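Local coordinates for UPF0141 protein yjdB (Campylobacter jejuni subsp. jejuni HB93-13, PDB 4TN0) that probably transfers phosphoethanolamine onto acceptor molecules in the periplasm, through a zinc-binding domain of the alkaline phosphatase-like fold, and is required for polymyxin resistance and motility, at residues N51-D56 and E270-K275. Residues are numbered along the deposited sequence; the frame is centred on the assembly and turned at random.
Sequences NVVFFD and EHKGLK
In the mixed sheet of this alkaline phosphatase-like domain, strand 53-59 receives along one edge the type I turn His271-Leu274, which leads from helix 264-271 to the short outermost strand 276-277. Lys272 O accepts from the strand's backbone: Asp56 N donates to Lys272 O at 3.2 Å, a bent bond (144° at the hydrogen) whose donor stands tilted from the carbonyl plane. The same oxygen takes a CA-H...O contact from Phe55 CA at 3.4 Å. On its other edge the strand pairs with 252-259, where Val53 and Phe55 make backbone hydrogen bonds with Phe257 and Ala255, so the turn meets the edge facing away from that neighbour. Phe55 carries its ring anti to its own carbonyl carbon (chi1 -65°), bringing CD2 within 3.8 Å of Lys272 CA; a flat, apolar group suits this buried spot against backbone. Lys272 supplies its aliphatic part: Lys272 CB lies 3.9 Å from Val53 CG1. Lys272 CB also comes within 3.5 Å of Phe54 O, and the extended chain then carries the ammonium outward. Asp56 OD1 lies 3.6 Å from Gly273 CA, against the backbone of the turn. Asp56 OD2 and Lys272 NZ remain 5.1 Å apart, so any attraction between them is probably long-range. One backbone hydrogen bond and a CA-H...O contact are thus supplemented by the packing of Phe55 and Val53 against Lys272, while the charged groups of Asp56 and Lys272 lie at the more exposed side.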
loop_
_atom_site.group_PDB
_atom_site.type_symbol
_atom_site.label_atom_id
_atom_site.label_comp_id
_atom_site.label_asym_id
_atom_site.label_seq_id
_atom_site.Cartn_x
_atom_site.Cartn_y
_atom_site.Cartn_z
ATOM N N ASN A 51 14.374 -10.308 1.394
ATOM C CA ASN A 51 13.943 -11.049 0.202
ATOM C C ASN A 51 12.433 -10.965 -0.075
ATOM O O ASN A 51 11.788 -11.963 -0.413
ATOM C CB ASN A 51 14.385 -12.507 0.313
ATOM C CG ASN A 51 15.882 -12.637 0.546
ATOM O OD1 ASN A 51 16.682 -12.401 -0.365
ATOM N ND2 ASN A 51 16.269 -13.003 1.771
ATOM N N VAL A 52 11.881 -9.768 0.105
ATOM C CA VAL A 52 10.472 -9.503 -0.136
ATOM C C VAL A 52 10.104 -9.815 -1.583
ATOM O O VAL A 52 10.975 -9.821 -2.453
ATOM C CB VAL A 52 10.130 -8.037 0.194
ATOM C CG1 VAL A 52 10.457 -7.735 1.647
ATOM C CG2 VAL A 52 10.885 -7.073 -0.727
ATOM N N VAL A 53 8.825 -10.102 -1.833
ATOM C CA VAL A 53 8.339 -10.311 -3.198
ATOM C C VAL A 53 7.855 -8.985 -3.783
ATOM O O VAL A 53 7.077 -8.268 -3.145
ATOM C CB VAL A 53 7.190 -11.348 -3.257
ATOM C CG1 VAL A 53 6.644 -11.461 -4.662
ATOM C CG2 VAL A 53 7.664 -12.702 -2.779
ATOM N N PHE A 54 8.317 -8.668 -4.994
ATOM C CA PHE A 54 7.958 -7.421 -5.661
ATOM C C PHE A 54 7.178 -7.638 -6.951
ATOM O O PHE A 54 7.688 -8.223 -7.911
ATOM C CB PHE A 54 9.217 -6.597 -5.949
ATOM C CG PHE A 54 8.957 -5.335 -6.730
ATOM C CD1 PHE A 54 8.479 -4.194 -6.103
ATOM C CD2 PHE A 54 9.195 -5.290 -8.087
ATOM C CE1 PHE A 54 8.252 -3.027 -6.823
ATOM C CE2 PHE A 54 8.959 -4.131 -8.811
ATOM C CZ PHE A 54 8.487 -2.999 -8.177
ATOM N N PHE A 55 5.960 -7.111 -6.976
ATOM C CA PHE A 55 5.110 -7.171 -8.150
ATOM C C PHE A 55 5.517 -6.103 -9.167
ATOM O O PHE A 55 5.334 -4.902 -8.943
ATOM C CB PHE A 55 3.660 -6.993 -7.727
ATOM C CG PHE A 55 3.156 -8.107 -6.866
ATOM C CD1 PHE A 55 3.496 -8.169 -5.526
ATOM C CD2 PHE A 55 2.359 -9.109 -7.398
ATOM C CE1 PHE A 55 3.045 -9.202 -4.731
ATOM C CE2 PHE A 55 1.907 -10.138 -6.604
ATOM C CZ PHE A 55 2.249 -10.181 -5.274
ATOM N N ASP A 56 6.060 -6.533 -10.297
ATOM C CA ASP A 56 6.650 -5.567 -11.210
ATOM C C ASP A 56 5.683 -5.099 -12.281
ATOM O O ASP A 56 6.048 -4.303 -13.128
ATOM C CB ASP A 56 7.913 -6.148 -11.854
ATOM C CG ASP A 56 7.715 -7.557 -12.357
ATOM O OD1 ASP A 56 6.996 -7.731 -13.369
ATOM O OD2 ASP A 56 8.268 -8.490 -11.721
ATOM N N GLU A 270 5.406 -16.559 -7.257
ATOM C CA GLU A 270 4.955 -17.151 -8.510
ATOM C C GLU A 270 4.077 -16.204 -9.319
ATOM O O GLU A 270 4.006 -16.307 -10.544
ATOM C CB GLU A 270 4.196 -18.457 -8.240
ATOM C CG GLU A 270 5.061 -19.589 -7.720
ATOM C CD GLU A 270 4.270 -20.853 -7.399
ATOM O OE1 GLU A 270 4.645 -21.928 -7.911
ATOM O OE2 GLU A 270 3.286 -20.778 -6.623
ATOM N N HIS A 271 3.426 -15.269 -8.636
ATOM C CA HIS A 271 2.507 -14.351 -9.299
ATOM C C HIS A 271 3.116 -12.992 -9.685
ATOM O O HIS A 271 2.530 -12.250 -10.483
ATOM C CB HIS A 271 1.307 -14.083 -8.393
ATOM C CG HIS A 271 0.470 -15.286 -8.112
ATOM N ND1 HIS A 271 0.417 -15.880 -6.869
ATOM C CD2 HIS A 271 -0.367 -15.997 -8.908
ATOM C CE1 HIS A 271 -0.410 -16.910 -6.913
ATOM N NE2 HIS A 271 -0.899 -17.002 -8.138
ATOM N N LYS A 272 4.306 -12.701 -9.165
ATOM C CA LYS A 272 4.826 -11.330 -9.166
ATOM C C LYS A 272 4.882 -10.649 -10.542
ATOM O O LYS A 272 4.744 -9.426 -10.621
ATOM C CB LYS A 272 6.224 -11.293 -8.510
ATOM C CG LYS A 272 7.333 -11.967 -9.303
ATOM C CD LYS A 272 8.679 -11.878 -8.590
ATOM C CE LYS A 272 9.829 -12.220 -9.540
ATOM N NZ LYS A 272 11.145 -11.701 -9.057
ATOM N N GLY A 273 5.029 -11.413 -11.621
ATOM C CA GLY A 273 5.170 -10.811 -12.936
ATOM C C GLY A 273 3.873 -10.648 -13.708
ATOM O O GLY A 273 3.866 -10.170 -14.851
ATOM N N LEU A 274 2.768 -11.047 -13.088
ATOM C CA LEU A 274 1.447 -11.001 -13.728
ATOM C C LEU A 274 0.844 -9.607 -13.729
ATOM O O LEU A 274 1.002 -8.867 -12.755
ATOM C CB LEU A 274 0.480 -11.956 -13.016
ATOM C CG LEU A 274 0.710 -13.467 -13.065
ATOM C CD1 LEU A 274 0.022 -14.099 -11.879
ATOM C CD2 LEU A 274 0.178 -14.053 -14.355
ATOM N N LYS A 275 0.123 -9.260 -14.795
ATOM C CA LYS A 275 -0.598 -7.988 -14.852
ATOM C C LYS A 275 -1.701 -7.946 -13.778
ATOM O O LYS A 275 -2.823 -8.436 -13.975
ATOM C CB LYS A 275 -1.173 -7.757 -16.253
ATOM C CG LYS A 275 -1.993 -6.478 -16.435
ATOM C CD LYS A 275 -2.380 -6.276 -17.903
ATOM C CE LYS A 275 -2.970 -4.892 -18.186
ATOM N NZ LYS A 275 -4.469 -4.870 -18.152
#